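PDB 2OZ8: Mll7089 protein from Mesorhizobium loti, which is of unknown function but probably acts as a magnesium-dependent hydro-lyase of the mandelate racemase group of the enolase superfamily. Local coordinates for residues F173-E181 with K209-L220. Residues are numbered along the deposited sequence; the frame is centred on the assembly and turned at random.
Sequences FDRDLRRLE and KLVAIREAGHDL
K209 lies lengthwise over one face of the F173 ring, where two neighbouring outer helices of the enolase-type TIM barrel, 173-184 and 203-215, pack side by side, the axes of 173-181 and 209-215 running at 38°, with strand 192-196 joining the helices in sequence. Traced outward from CB, the lysine meets the ring atom by atom. K209 CB sits against CZ and CE1 of F173; K209 CG makes the CH-pi contact, 3.8 Å from the ring centroid; K209 CD reaches F173 CD1 at 3.6 Å; K209 CE passes F173 CD1 and CG. Extended beyond CG, the chain carries NZ past the ring to the F173 CB end, where it forms a salt bridge with E205 and shares a water with D176 OD2. The ring itself projects across the interface because its CG is anti to the backbone N (chi1 -173°). L177 CG covers its opposite face, and its edge meets A212 CB and I213 CG1. That same I213 CG1 takes L180 CD1 at 3.8 Å, the two side chains crossing at about a right angle, while L180 also touches I195 of the intervening strand. Beyond the helix end, G217 forms a Schellman motif with positive phi, and the chain turns H218 back toward the first helix. There L180 CB stands over the centre of the imidazole, 3.9 Å from its centroid and 10° off the ring normal.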
loop_
_atom_site.group_PDB
_atom_site.type_symbol
_atom_site.label_atom_id
_atom_site.label_comp_id
_atom_site.label_asym_id
_atom_site.label_seq_id
_atom_site.Cartn_x
_atom_site.Cartn_y
_atom_site.Cartn_z
ATOM N N PHE A 173 28.427 -24.886 1.371
ATOM C CA PHE A 173 27.122 -25.486 1.622
ATOM C C PHE A 173 27.214 -26.974 1.860
ATOM O O PHE A 173 26.426 -27.521 2.611
ATOM C CB PHE A 173 26.130 -25.156 0.503
ATOM C CG PHE A 173 24.739 -25.599 0.786
ATOM C CD1 PHE A 173 24.141 -25.312 2.012
ATOM C CD2 PHE A 173 24.015 -26.298 -0.166
ATOM C CE1 PHE A 173 22.859 -25.723 2.286
ATOM C CE2 PHE A 173 22.694 -26.720 0.109
ATOM C CZ PHE A 173 22.123 -26.423 1.321
ATOM N N ASP A 174 28.201 -27.637 1.272
ATOM C CA ASP A 174 28.387 -29.070 1.509
ATOM C C ASP A 174 28.632 -29.437 2.973
ATOM O O ASP A 174 28.191 -30.472 3.406
ATOM C CB ASP A 174 29.446 -29.660 0.562
ATOM C CG ASP A 174 28.855 -30.086 -0.767
ATOM O OD1 ASP A 174 27.899 -30.904 -0.766
ATOM O OD2 ASP A 174 29.317 -29.603 -1.822
ATOM N N ARG A 175 29.292 -28.571 3.737
ATOM C CA ARG A 175 29.472 -28.756 5.188
ATOM C C ARG A 175 28.130 -28.779 5.989
ATOM O O ARG A 175 27.928 -29.659 6.853
ATOM C CB ARG A 175 30.492 -27.744 5.721
ATOM C CG ARG A 175 30.975 -27.982 7.178
ATOM C CD ARG A 175 32.481 -27.538 7.453
ATOM N NE ARG A 175 33.508 -28.294 6.716
ATOM C CZ ARG A 175 34.438 -27.758 5.908
ATOM N NH1 ARG A 175 34.507 -26.435 5.730
ATOM N NH2 ARG A 175 35.309 -28.551 5.275
ATOM N N ASP A 176 27.203 -27.858 5.671
ATOM C CA ASP A 176 25.814 -27.908 6.160
ATOM C C ASP A 176 25.107 -29.185 5.739
ATOM O O ASP A 176 24.381 -29.803 6.541
ATOM C CB ASP A 176 24.974 -26.756 5.619
ATOM C CG ASP A 176 25.493 -25.392 6.031
ATOM O OD1 ASP A 176 26.402 -25.293 6.861
ATOM O OD2 ASP A 176 24.963 -24.391 5.535
ATOM N N LEU A 177 25.270 -29.597 4.486
ATOM C CA LEU A 177 24.598 -30.852 4.124
ATOM C C LEU A 177 25.176 -32.054 4.840
ATOM O O LEU A 177 24.455 -32.983 5.219
ATOM C CB LEU A 177 24.558 -31.075 2.623
ATOM C CG LEU A 177 23.607 -30.191 1.833
ATOM C CD1 LEU A 177 23.927 -30.340 0.339
ATOM C CD2 LEU A 177 22.149 -30.558 2.150
ATOM N N ARG A 178 26.480 -32.022 5.058
ATOM C CA ARG A 178 27.125 -33.078 5.776
ATOM C C ARG A 178 26.676 -33.155 7.219
ATOM O O ARG A 178 26.426 -34.262 7.719
ATOM C CB ARG A 178 28.622 -32.870 5.733
ATOM C CG ARG A 178 29.450 -34.157 5.641
ATOM C CD ARG A 178 30.624 -33.878 4.650
ATOM N NE ARG A 178 31.478 -32.789 5.146
ATOM C CZ ARG A 178 32.022 -32.766 6.371
ATOM N NH1 ARG A 178 31.769 -33.779 7.244
ATOM N NH2 ARG A 178 32.810 -31.726 6.728
ATOM N N ARG A 179 26.594 -32.002 7.900
ATOM C CA ARG A 179 26.083 -31.982 9.287
ATOM C C ARG A 179 24.672 -32.578 9.412
ATOM O O ARG A 179 24.408 -33.283 10.365
ATOM C CB ARG A 179 26.117 -30.576 9.914
ATOM C CG ARG A 179 27.510 -30.036 10.158
ATOM C CD ARG A 179 28.342 -30.938 11.123
ATOM N NE ARG A 179 28.469 -30.360 12.464
ATOM C CZ ARG A 179 29.583 -30.302 13.189
ATOM N NH1 ARG A 179 30.722 -30.818 12.752
ATOM N NH2 ARG A 179 29.529 -29.742 14.392
ATOM N N LEU A 180 23.788 -32.291 8.455
ATOM C CA LEU A 180 22.430 -32.852 8.430
ATOM C C LEU A 180 22.448 -34.378 8.200
ATOM O O LEU A 180 21.691 -35.132 8.865
ATOM C CB LEU A 180 21.574 -32.197 7.337
ATOM C CG LEU A 180 21.045 -30.781 7.494
ATOM C CD1 LEU A 180 20.748 -30.142 6.138
ATOM C CD2 LEU A 180 19.823 -30.775 8.401
ATOM N N GLU A 181 23.265 -34.820 7.240
ATOM C CA GLU A 181 23.512 -36.265 7.073
ATOM C C GLU A 181 24.080 -36.914 8.366
ATOM O O GLU A 181 23.614 -37.961 8.759
ATOM C CB GLU A 181 24.469 -36.541 5.887
ATOM C CG GLU A 181 23.914 -36.447 4.485
ATOM C CD GLU A 181 25.043 -36.343 3.409
ATOM O OE1 GLU A 181 26.202 -36.814 3.658
ATOM O OE2 GLU A 181 24.777 -35.780 2.299
ATOM N N LYS A 209 18.818 -22.896 -0.726
ATOM C CA LYS A 209 19.338 -23.861 0.251
ATOM C C LYS A 209 18.245 -24.680 0.943
ATOM O O LYS A 209 18.352 -25.907 1.060
ATOM C CB LYS A 209 20.287 -23.150 1.229
ATOM C CG LYS A 209 21.587 -22.796 0.475
ATOM C CD LYS A 209 22.623 -22.161 1.288
ATOM C CE LYS A 209 23.721 -21.692 0.390
ATOM N NZ LYS A 209 24.901 -21.257 1.184
ATOM N N LEU A 210 17.161 -24.030 1.343
ATOM C CA LEU A 210 16.012 -24.768 1.852
ATOM C C LEU A 210 15.452 -25.762 0.832
ATOM O O LEU A 210 15.072 -26.902 1.185
ATOM C CB LEU A 210 14.927 -23.811 2.372
ATOM C CG LEU A 210 15.413 -23.047 3.624
ATOM C CD1 LEU A 210 14.542 -21.858 3.966
ATOM C CD2 LEU A 210 15.581 -24.013 4.809
ATOM N N VAL A 211 15.434 -25.377 -0.434
ATOM C CA VAL A 211 14.964 -26.310 -1.472
ATOM C C VAL A 211 15.919 -27.524 -1.587
ATOM O O VAL A 211 15.466 -28.680 -1.594
ATOM C CB VAL A 211 14.812 -25.586 -2.850
ATOM C CG1 VAL A 211 14.669 -26.610 -4.005
ATOM C CG2 VAL A 211 13.661 -24.563 -2.809
ATOM N N ALA A 212 17.232 -27.253 -1.602
ATOM C CA ALA A 212 18.223 -28.285 -1.758
ATOM C C ALA A 212 18.155 -29.262 -0.616
ATOM O O ALA A 212 18.165 -30.487 -0.839
ATOM C CB ALA A 212 19.579 -27.700 -1.866
ATOM N N ILE A 213 18.035 -28.737 0.598
ATOM C CA ILE A 213 17.858 -29.547 1.807
ATOM C C ILE A 213 16.625 -30.415 1.741
ATOM O O ILE A 213 16.640 -31.555 2.176
ATOM C CB ILE A 213 17.814 -28.648 3.083
ATOM C CG1 ILE A 213 19.209 -28.062 3.373
ATOM C CG2 ILE A 213 17.165 -29.388 4.264
ATOM C CD1 ILE A 213 19.163 -26.764 4.130
ATOM N N ARG A 214 15.539 -29.887 1.196
ATOM C CA ARG A 214 14.338 -30.677 1.128
ATOM C C ARG A 214 14.540 -31.815 0.109
ATOM O O ARG A 214 14.163 -32.976 0.355
ATOM C CB ARG A 214 13.145 -29.775 0.773
ATOM C CG ARG A 214 11.945 -30.509 0.306
ATOM C CD ARG A 214 10.721 -29.657 0.357
ATOM N NE ARG A 214 9.512 -30.462 0.665
ATOM C CZ ARG A 214 8.590 -30.730 -0.240
ATOM N NH1 ARG A 214 8.791 -30.245 -1.443
ATOM N NH2 ARG A 214 7.502 -31.448 0.030
ATOM N N GLU A 215 15.146 -31.454 -1.030
ATOM C CA GLU A 215 15.407 -32.371 -2.120
ATOM C C GLU A 215 16.360 -33.477 -1.723
ATOM O O GLU A 215 16.303 -34.569 -2.308
ATOM C CB GLU A 215 15.901 -31.635 -3.373
ATOM C CG GLU A 215 14.743 -31.050 -4.240
ATOM C CD GLU A 215 15.209 -30.094 -5.341
ATOM O OE1 GLU A 215 16.416 -29.729 -5.350
ATOM O OE2 GLU A 215 14.390 -29.713 -6.218
ATOM N N ALA A 216 17.200 -33.212 -0.724
ATOM C CA ALA A 216 18.157 -34.198 -0.183
ATOM C C ALA A 216 17.506 -35.122 0.840
ATOM O O ALA A 216 18.171 -35.998 1.402
ATOM C CB ALA A 216 19.354 -33.501 0.446
ATOM N N GLY A 217 16.224 -34.911 1.127
ATOM C CA GLY A 217 15.503 -35.795 2.019
ATOM C C GLY A 217 15.427 -35.347 3.459
ATOM O O GLY A 217 15.015 -36.108 4.309
ATOM N N HIS A 218 15.799 -34.108 3.756
ATOM C CA HIS A 218 15.710 -33.651 5.113
ATOM C C HIS A 218 14.477 -32.773 5.336
ATOM O O HIS A 218 14.349 -31.688 4.781
ATOM C CB HIS A 218 16.999 -32.919 5.513
ATOM C CG HIS A 218 18.265 -33.663 5.196
ATOM N ND1 HIS A 218 18.764 -34.672 5.998
ATOM C CD2 HIS A 218 19.170 -33.494 4.203
ATOM C CE1 HIS A 218 19.907 -35.106 5.500
ATOM N NE2 HIS A 218 20.176 -34.407 4.411
ATOM N N ASP A 219 13.576 -33.256 6.177
ATOM C CA ASP A 219 12.366 -32.558 6.516
ATOM C C ASP A 219 12.584 -31.702 7.774
ATOM O O ASP A 219 12.930 -32.223 8.815
ATOM C CB ASP A 219 11.224 -33.559 6.715
ATOM C CG ASP A 219 10.609 -34.039 5.376
ATOM O OD1 ASP A 219 11.292 -34.045 4.308
ATOM O OD2 ASP A 219 9.401 -34.403 5.380
ATOM N N LEU A 220 12.369 -30.386 7.661
ATOM C CA LEU A 220 12.616 -29.462 8.739
ATOM C C LEU A 220 11.367 -28.979 9.353
ATOM O O LEU A 220 10.457 -28.561 8.648
ATOM C CB LEU A 220 13.380 -28.239 8.256
ATOM C CG LEU A 220 14.717 -28.475 7.561
ATOM C CD1 LEU A 220 15.229 -27.163 7.022
ATOM C CD2 LEU A 220 15.754 -29.099 8.487
HETATM O O HOH W 1 25.516 -22.556 3.994
#